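Local coordinates for glycosyl hydrolase 25 (Streptococcus pneumoniae, PDB 4FF5), which probably hydrolyses glycosidic bonds of bacterial cell-wall peptidoglycan, as family 25 lysozymes do, and acts as a virulence factor in pneumococcal invasion of host cells, at residues S218-K221 / D225-I228; N247-L252 / E256-K261; Y151-E156 / G199-V204. All coordinates share one frame; numbering follows the deposited sequence.

Contact 1: residues S218-K221 / D225-I228; sequences SSPK and DYDI
Pro220 lies over one face of the Tyr226 ring, and this packing makes up most of the contact. The pyrrolidine is set toward the hydroxyl end of the ring. Pro220 CG is 3.9 Å from the centroid of the Tyr226 ring, only 21° off the ring normal. This is a CH-pi contact. Pro220 CB sits above one side of the ring, 3.8 Å from Tyr226 CE2. Pro220 CD reaches past the rim instead, 3.7 Å from Tyr226 CZ. The Tyr226 torsion sets up this meeting. Its CG stands between the backbone N and the carbonyl carbon, chi1 60°, and from there the ring extends to the proline.

Contacts with the hydroxyl form a second group. Pro220 CD comes within 3.3 Å of Tyr226 OH. Ser219 CB touches the same oxygen more loosely, at 3.9 Å. Both are van der Waals contacts of carbon with oxygen.

The polar link runs through one water. It donates a hydrogen bond to Pro220 O at 2.8 Å. It is also hydrogen-bonded to Tyr226 OH at 2.6 Å, a short distance, and lies at the ring edge in the ring plane. The phenol is thus tied to the backbone of the residue that covers one face.

Both segments lie in the connection between strands 203-207 and 228-232, the second running into the start of strand 228-232. Pro220 and Tyr226 also rest on Ile206 of strand 203-207. Tyr226 further touches Ser250 and Leu252.

The chemistry is therefore mixed. Carbon atoms of the proline cover one face of the ring, while the water gives the hydroxyl a polar partner at the edge. Together they join the two arms of the loop without a direct hydrogen bond.

Contact 2: residues N247-L252 / E256-K261; sequences NVISPL and EETFRK
Ile249 and Thr258 lie alongside each other and point in opposite directions, one from the end of a strand and one from a helix. The contact is apolar. The methyl Ile249 CG2 does most of the touching, 3.8 Å from Thr258 CB. It is equally close to the methyl Thr258 CG2. The longer branch of the isoleucine runs beside this pair, and Ile249 CD1 stays 4.1 Å from Thr258 CG2. Thr258 CG2 is anti to its backbone N, which turns the methyl to the strand. The hydroxyl OG1 is left beside the backbone N (chi1 -56°) and hydrogen-bonds to Asn254 O, one turn back along the chain.

Phe259 takes a smaller share. Its backbone N is 4.2 Å from Ile249 CD1, and its CB is the part of the side chain nearest the isoleucine. The ring stacks with Phe263 and also touches Leu50.

Just beyond Ile249 the chain bends. Ser250 OG accepts a hydrogen bond from Leu252 N at 3.0 Å, which makes an ST turn and starts the path to the helix.

Ile249 thus ends strand 244-249 against helix 255-263, where Lys255 and Leu262 also meet its side chain. The last strand of the sheet and the helix that follows it pack directly together, with strand 228-232 as the strand's antiparallel neighbour.

Contact 3: residues Y151-E156 / G199-V204; sequences YWLDVE and GKFTSV
Trp152 CG lies anti to its own carbonyl carbon, chi1 -69°, and this carries the far end of the indole to Ser203. Ser203 answers with OG anti to its backbone N (chi1 -173°), a rotation that turns the hydroxyl to the indole edge. Trp152 CH2 is 3.2 Å from Ser203 OG. The oxygen lies near the ring plane. Ser203 CB follows behind, 3.5 Å from Trp152 CH2. The strong polar partner of this hydroxyl is not the indole but Asp227, whose carboxylate is hydrogen-bonded to it. That bond helps to fix the rotation of the serine. The indole also reaches the serine backbone, with Trp152 CZ3 3.8 Å from Ser203 O. Val204 adds a looser backbone contact with the same ring carbon.

The second pairing is purely apolar. The methyl Leu153 CD2 touches the edge of the Phe201 ring, 3.8 Å from Phe201 CE2. The two side chains cross at about a right angle. Both pack on helix 163-177: Leu153 on Phe170, Phe201 on Val167 and Arg171.

Strand 182-186 lies between the two strands in the sheet, so the side chains meet across it. They do so on both of its faces. Trp152 and Ser203 are on the inner side, where Trp152 also meets Trp205 edge-to-face. Leu153 and Phe201 are on the side covered by the helix.

Such layering of barrel interior, parallel strands and outer helix is that of the modified TIM barrel of family 25, in which the last strand runs antiparallel. Asp154 and Val155 of strand 151-155, with Glu156 after them, match the Asp-x-Glu signature of this family. In relatives that signature lies in the active site, at the carboxyl end of the strand.

Along the chain contact 3 closes first, then contact 1, then contact 2. The centres of contacts 1 and 2 are about 11 Å apart. Those of contacts 1 and 3 are about 13 Å apart, and those of contacts 2 and 3 about 15 Å. Asp227 joins all three. Its OD2 forms a salt bridge with Lys261 NZ and a probable hydrogen bond with Ser203 OG. Strand 244-249 runs antiparallel, so its end lies beside the start of strand 228-232, at the same end of the sheet as the start of 203-207. Asp227, Ser203, Ser250 and Lys261 gather there. Contact 3 also reaches strand 151-155, which carries Asp154.

Contact 1: residues S218-K221 / D225-I228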
loop_
_atom_site.group_PDB
_atom_site.type_symbol
_atom_site.label_atom_id
_atom_site.label_comp_id
_atom_site.label_asym_id
_atom_site.label_seq_id
_atom_site.Cartn_x
_atom_site.Cartn_y
_atom_site.Cartn_z
ATOM N N SER A 218 3.453 -18.752 4.210
ATOM C CA SER A 218 3.898 -18.466 5.573
ATOM C C SER A 218 3.352 -17.105 5.948
ATOM O O SER A 218 3.358 -16.182 5.128
ATOM C CB SER A 218 5.432 -18.502 5.713
ATOM O OG SER A 218 6.010 -17.219 5.539
ATOM N N SER A 219 2.865 -16.984 7.181
ATOM C CA SER A 219 2.310 -15.730 7.678
ATOM C C SER A 219 3.333 -14.983 8.527
ATOM O O SER A 219 4.319 -15.581 8.987
ATOM C CB SER A 219 1.027 -15.989 8.476
ATOM O OG SER A 219 0.091 -16.699 7.688
ATOM N N PRO A 220 3.121 -13.667 8.714
ATOM C CA PRO A 220 4.081 -12.859 9.477
ATOM C C PRO A 220 4.461 -13.476 10.829
ATOM O O PRO A 220 3.581 -13.880 11.586
ATOM C CB PRO A 220 3.342 -11.543 9.654
ATOM C CG PRO A 220 2.496 -11.421 8.409
ATOM C CD PRO A 220 2.018 -12.839 8.176
ATOM N N LYS A 221 5.765 -13.552 11.109
ATOM C CA LYS A 221 6.264 -14.219 12.317
ATOM C C LYS A 221 6.302 -13.243 13.491
ATOM O O LYS A 221 7.371 -12.853 13.975
ATOM C CB LYS A 221 7.639 -14.869 12.077
ATOM C CG LYS A 221 7.613 -16.018 11.082
ATOM C CD LYS A 221 9.024 -16.448 10.704
ATOM C CE LYS A 221 9.106 -16.912 9.251
ATOM N NZ LYS A 221 8.825 -18.367 9.127
ATOM N N ASP A 225 -0.752 -7.505 16.227
ATOM C CA ASP A 225 -2.044 -7.662 15.509
ATOM C C ASP A 225 -2.183 -6.902 14.175
ATOM O O ASP A 225 -2.866 -5.862 14.068
ATOM C CB ASP A 225 -3.227 -7.318 16.415
ATOM C CG ASP A 225 -3.416 -5.831 16.582
ATOM O OD1 ASP A 225 -2.424 -5.136 16.880
ATOM O OD2 ASP A 225 -4.563 -5.352 16.408
ATOM N N TYR A 226 -1.602 -7.446 13.128
ATOM C CA TYR A 226 -1.647 -6.802 11.813
ATOM C C TYR A 226 -2.994 -7.064 11.085
ATOM O O TYR A 226 -3.668 -8.075 11.330
ATOM C CB TYR A 226 -0.443 -7.288 11.004
ATOM C CG TYR A 226 -0.442 -8.793 10.821
ATOM C CD1 TYR A 226 -1.053 -9.380 9.710
ATOM C CD2 TYR A 226 0.155 -9.632 11.774
ATOM C CE1 TYR A 226 -1.085 -10.757 9.558
ATOM C CE2 TYR A 226 0.110 -11.012 11.641
ATOM C CZ TYR A 226 -0.502 -11.569 10.529
ATOM O OH TYR A 226 -0.510 -12.931 10.369
ATOM N N ASP A 227 -3.360 -6.158 10.177
ATOM C CA ASP A 227 -4.621 -6.251 9.450
ATOM C C ASP A 227 -4.483 -6.942 8.102
ATOM O O ASP A 227 -5.434 -7.527 7.579
ATOM C CB ASP A 227 -5.169 -4.844 9.197
ATOM C CG ASP A 227 -5.769 -4.215 10.425
ATOM O OD1 ASP A 227 -6.129 -4.941 11.369
ATOM O OD2 ASP A 227 -5.906 -2.974 10.438
ATOM N N ILE A 228 -3.299 -6.854 7.511
ATOM C CA ILE A 228 -3.157 -7.278 6.114
ATOM C C ILE A 228 -1.729 -7.811 5.890
ATOM O O ILE A 228 -0.768 -7.325 6.484
ATOM C CB ILE A 228 -3.588 -6.127 5.146
ATOM C CG1 ILE A 228 -3.461 -6.538 3.665
ATOM C CG2 ILE A 228 -2.899 -4.807 5.498
ATOM C CD1 ILE A 228 -4.269 -5.674 2.704
HETATM O O HOH W 1 0.830 -14.410 12.062
#

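Contact 2: residues N247-L252 / E256-K261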
loop_
_atom_site.group_PDB
_atom_site.type_symbol
_atom_site.label_atom_id
_atom_site.label_comp_id
_atom_site.label_asym_id
_atom_site.label_seq_id
_atom_site.Cartn_x
_atom_site.Cartn_y
_atom_site.Cartn_z
ATOM N N ASN A 247 -1.954 -9.617 -1.594
ATOM C CA ASN A 247 -2.213 -9.411 -0.189
ATOM C C ASN A 247 -3.523 -10.073 0.210
ATOM O O ASN A 247 -4.447 -10.241 -0.611
ATOM C CB ASN A 247 -2.310 -7.901 0.094
ATOM C CG ASN A 247 -1.096 -7.142 -0.396
ATOM O OD1 ASN A 247 -0.091 -7.062 0.295
ATOM N ND2 ASN A 247 -1.169 -6.616 -1.620
ATOM N N VAL A 248 -3.627 -10.420 1.481
ATOM C CA VAL A 248 -4.909 -10.871 2.024
ATOM C C VAL A 248 -5.134 -10.217 3.401
ATOM O O VAL A 248 -4.181 -9.939 4.118
ATOM C CB VAL A 248 -4.960 -12.422 2.066
ATOM C CG1 VAL A 248 -3.998 -12.965 3.122
ATOM C CG2 VAL A 248 -6.373 -12.924 2.321
ATOM N N ILE A 249 -6.391 -9.922 3.734
ATOM C CA ILE A 249 -6.756 -9.583 5.119
ATOM C C ILE A 249 -6.312 -10.757 6.035
ATOM O O ILE A 249 -6.516 -11.927 5.702
ATOM C CB ILE A 249 -8.284 -9.333 5.255
ATOM C CG1 ILE A 249 -8.763 -8.115 4.427
ATOM C CG2 ILE A 249 -8.707 -9.196 6.722
ATOM C CD1 ILE A 249 -8.011 -6.822 4.662
ATOM N N SER A 250 -5.700 -10.458 7.174
ATOM C CA SER A 250 -5.237 -11.524 8.077
ATOM C C SER A 250 -6.412 -12.396 8.550
ATOM O O SER A 250 -7.436 -11.854 8.956
ATOM C CB SER A 250 -4.523 -10.925 9.286
ATOM O OG SER A 250 -4.419 -11.900 10.312
ATOM N N PRO A 251 -6.282 -13.746 8.471
ATOM C CA PRO A 251 -7.329 -14.618 9.017
ATOM C C PRO A 251 -7.519 -14.471 10.529
ATOM O O PRO A 251 -8.465 -15.036 11.081
ATOM C CB PRO A 251 -6.823 -16.029 8.676
ATOM C CG PRO A 251 -5.995 -15.820 7.451
ATOM C CD PRO A 251 -5.262 -14.535 7.755
ATOM N N LEU A 252 -6.660 -13.695 11.182
ATOM C CA LEU A 252 -6.816 -13.439 12.616
ATOM C C LEU A 252 -7.802 -12.314 12.913
ATOM O O LEU A 252 -8.098 -12.033 14.076
ATOM C CB LEU A 252 -5.464 -13.134 13.258
ATOM C CG LEU A 252 -4.487 -14.311 13.213
ATOM C CD1 LEU A 252 -3.053 -13.819 13.302
ATOM C CD2 LEU A 252 -4.797 -15.317 14.325
ATOM N N GLU A 256 -14.667 -9.179 6.829
ATOM C CA GLU A 256 -15.535 -8.105 6.370
ATOM C C GLU A 256 -15.294 -6.773 7.102
ATOM O O GLU A 256 -15.209 -5.729 6.457
ATOM C CB GLU A 256 -17.001 -8.520 6.479
ATOM C CG GLU A 256 -17.931 -7.642 5.660
ATOM C CD GLU A 256 -19.384 -7.992 5.885
ATOM O OE1 GLU A 256 -20.217 -7.066 5.939
ATOM O OE2 GLU A 256 -19.683 -9.196 6.013
ATOM N N GLU A 257 -15.171 -6.803 8.430
ATOM C CA GLU A 257 -14.916 -5.569 9.212
ATOM C C GLU A 257 -13.582 -4.914 8.885
ATOM O O GLU A 257 -13.484 -3.689 8.814
ATOM C CB GLU A 257 -14.981 -5.825 10.721
ATOM C CG GLU A 257 -16.398 -5.856 11.285
ATOM C CD GLU A 257 -16.428 -6.268 12.748
ATOM O OE1 GLU A 257 -15.334 -6.369 13.368
ATOM O OE2 GLU A 257 -17.544 -6.479 13.279
ATOM N N THR A 258 -12.557 -5.743 8.713
ATOM C CA THR A 258 -11.210 -5.263 8.415
ATOM C C THR A 258 -11.097 -4.726 6.992
ATOM O O THR A 258 -10.429 -3.723 6.751
ATOM C CB THR A 258 -10.154 -6.350 8.704
ATOM O OG1 THR A 258 -10.293 -6.781 10.069
ATOM C CG2 THR A 258 -8.730 -5.797 8.525
ATOM N N PHE A 259 -11.753 -5.386 6.050
ATOM C CA PHE A 259 -11.827 -4.850 4.704
ATOM C C PHE A 259 -12.506 -3.472 4.700
ATOM O O PHE A 259 -12.043 -2.549 4.033
ATOM C CB PHE A 259 -12.564 -5.812 3.750
ATOM C CG PHE A 259 -12.511 -5.368 2.326
ATOM C CD1 PHE A 259 -11.465 -5.764 1.501
ATOM C CD2 PHE A 259 -13.468 -4.502 1.825
ATOM C CE1 PHE A 259 -11.390 -5.308 0.191
ATOM C CE2 PHE A 259 -13.414 -4.055 0.519
ATOM C CZ PHE A 259 -12.367 -4.454 -0.297
ATOM N N ARG A 260 -13.629 -3.351 5.414
ATOM C CA ARG A 260 -14.320 -2.066 5.547
ATOM C C ARG A 260 -13.362 -1.005 6.079
ATOM O O ARG A 260 -13.254 0.081 5.518
ATOM C CB ARG A 260 -15.541 -2.164 6.480
ATOM C CG ARG A 260 -16.215 -0.810 6.688
ATOM C CD ARG A 260 -17.244 -0.831 7.817
ATOM N N LYS A 261 -12.671 -1.334 7.162
ATOM C CA LYS A 261 -11.688 -0.442 7.748
ATOM C C LYS A 261 -10.675 0.080 6.712
ATOM O O LYS A 261 -10.386 1.280 6.648
ATOM C CB LYS A 261 -10.948 -1.180 8.853
ATOM C CG LYS A 261 -9.861 -0.348 9.486
ATOM C CD LYS A 261 -9.256 -1.058 10.677
ATOM C CE LYS A 261 -7.911 -0.465 11.015
ATOM N NZ LYS A 261 -7.236 -1.261 12.088
#

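Contact 3: residues Y151-E156 / G199-V204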
loop_
_atom_site.group_PDB
_atom_site.type_symbol
_atom_site.label_atom_id
_atom_site.label_comp_id
_atom_site.label_asym_id
_atom_site.label_seq_id
_atom_site.Cartn_x
_atom_site.Cartn_y
_atom_site.Cartn_z
ATOM N N TYR A 151 -3.801 5.703 3.591
ATOM C CA TYR A 151 -2.447 6.082 3.213
ATOM C C TYR A 151 -1.481 5.149 3.927
ATOM O O TYR A 151 -1.576 4.985 5.138
ATOM C CB TYR A 151 -2.167 7.502 3.672
ATOM C CG TYR A 151 -2.980 8.550 2.976
ATOM C CD1 TYR A 151 -4.279 8.877 3.410
ATOM C CD2 TYR A 151 -2.435 9.264 1.914
ATOM C CE1 TYR A 151 -5.016 9.876 2.757
ATOM C CE2 TYR A 151 -3.161 10.257 1.262
ATOM C CZ TYR A 151 -4.441 10.565 1.686
ATOM O OH TYR A 151 -5.124 11.568 1.005
ATOM N N TRP A 152 -0.562 4.544 3.185
ATOM C CA TRP A 152 0.391 3.583 3.767
ATOM C C TRP A 152 1.828 4.032 3.640
ATOM O O TRP A 152 2.260 4.503 2.569
ATOM C CB TRP A 152 0.239 2.228 3.068
ATOM C CG TRP A 152 -1.063 1.514 3.357
ATOM C CD1 TRP A 152 -2.223 1.516 2.596
ATOM C CD2 TRP A 152 -1.367 0.664 4.513
ATOM N NE1 TRP A 152 -3.192 0.738 3.172
ATOM C CE2 TRP A 152 -2.748 0.205 4.333
ATOM C CE3 TRP A 152 -0.655 0.250 5.645
ATOM C CZ2 TRP A 152 -3.370 -0.647 5.245
ATOM C CZ3 TRP A 152 -1.302 -0.586 6.567
ATOM C CH2 TRP A 152 -2.619 -1.035 6.359
ATOM N N LEU A 153 2.593 3.846 4.720
ATOM C CA LEU A 153 4.029 4.102 4.730
ATOM C C LEU A 153 4.736 2.785 4.530
ATOM O O LEU A 153 4.641 1.900 5.390
ATOM C CB LEU A 153 4.454 4.690 6.095
ATOM C CG LEU A 153 4.306 6.221 6.232
ATOM C CD1 LEU A 153 2.849 6.659 6.172
ATOM C CD2 LEU A 153 5.007 6.695 7.503
ATOM N N ASP A 154 5.401 2.631 3.390
ATOM C CA ASP A 154 6.167 1.420 3.079
ATOM C C ASP A 154 7.583 1.620 3.625
ATOM O O ASP A 154 8.370 2.391 3.075
ATOM C CB ASP A 154 6.139 1.156 1.559
ATOM C CG ASP A 154 7.190 0.142 1.102
ATOM O OD1 ASP A 154 7.877 -0.466 1.939
ATOM O OD2 ASP A 154 7.379 -0.001 -0.107
ATOM N N VAL A 155 7.884 0.947 4.738
ATOM C CA VAL A 155 9.154 1.125 5.427
ATOM C C VAL A 155 10.008 -0.123 5.232
ATOM O O VAL A 155 9.625 -1.212 5.682
ATOM C CB VAL A 155 8.921 1.367 6.937
ATOM C CG1 VAL A 155 10.249 1.519 7.672
ATOM C CG2 VAL A 155 8.053 2.608 7.134
ATOM N N GLU A 156 11.149 -0.013 4.565
ATOM C CA GLU A 156 11.961 -1.224 4.437
ATOM C C GLU A 156 13.467 -1.097 4.401
ATOM O O GLU A 156 14.168 -2.105 4.426
ATOM C CB GLU A 156 11.487 -2.100 3.299
ATOM C CG GLU A 156 11.442 -1.422 1.951
ATOM C CD GLU A 156 10.661 -2.286 0.946
ATOM O OE1 GLU A 156 11.325 -3.042 0.241
ATOM O OE2 GLU A 156 9.405 -2.232 0.856
ATOM N N GLY A 199 2.549 1.777 17.077
ATOM C CA GLY A 199 1.433 2.149 17.967
ATOM C C GLY A 199 0.546 3.299 17.501
ATOM O O GLY A 199 -0.666 3.261 17.661
ATOM N N LYS A 200 1.146 4.330 16.912
ATOM C CA LYS A 200 0.384 5.496 16.467
ATOM C C LYS A 200 -0.279 5.359 15.089
ATOM O O LYS A 200 -1.099 6.211 14.696
ATOM C CB LYS A 200 1.249 6.746 16.525
ATOM C CG LYS A 200 1.786 7.033 17.920
ATOM C CD LYS A 200 2.030 8.512 18.087
ATOM C CE LYS A 200 3.499 8.833 18.182
ATOM N NZ LYS A 200 3.592 10.216 18.746
ATOM N N PHE A 201 0.075 4.298 14.357
ATOM C CA PHE A 201 -0.562 4.029 13.075
ATOM C C PHE A 201 -1.926 3.408 13.304
ATOM O O PHE A 201 -2.185 2.843 14.371
ATOM C CB PHE A 201 0.326 3.126 12.198
ATOM C CG PHE A 201 1.589 3.795 11.770
ATOM C CD1 PHE A 201 2.734 3.740 12.559
ATOM C CD2 PHE A 201 1.630 4.517 10.577
ATOM C CE1 PHE A 201 3.902 4.401 12.176
ATOM C CE2 PHE A 201 2.794 5.165 10.194
ATOM C CZ PHE A 201 3.929 5.121 10.992
ATOM N N THR A 202 -2.796 3.512 12.301
ATOM C CA THR A 202 -4.178 3.014 12.420
ATOM C C THR A 202 -4.333 1.586 11.887
ATOM O O THR A 202 -5.355 0.917 12.125
ATOM C CB THR A 202 -5.212 3.973 11.765
ATOM O OG1 THR A 202 -4.895 4.167 10.384
ATOM C CG2 THR A 202 -5.240 5.330 12.455
ATOM N N SER A 203 -3.304 1.111 11.186
ATOM C CA SER A 203 -3.248 -0.273 10.712
ATOM C C SER A 203 -1.804 -0.703 10.432
ATOM O O SER A 203 -0.917 0.138 10.249
ATOM C CB SER A 203 -4.076 -0.440 9.434
ATOM O OG SER A 203 -4.156 -1.810 9.040
ATOM N N VAL A 204 -1.588 -2.017 10.383
ATOM C CA VAL A 204 -0.270 -2.581 10.097
ATOM C C VAL A 204 -0.395 -3.588 8.964
ATOM O O VAL A 204 -1.329 -4.409 8.927
ATOM C CB VAL A 204 0.395 -3.207 11.352
ATOM C CG1 VAL A 204 1.779 -3.757 10.997
ATOM C CG2 VAL A 204 0.517 -2.158 12.466
#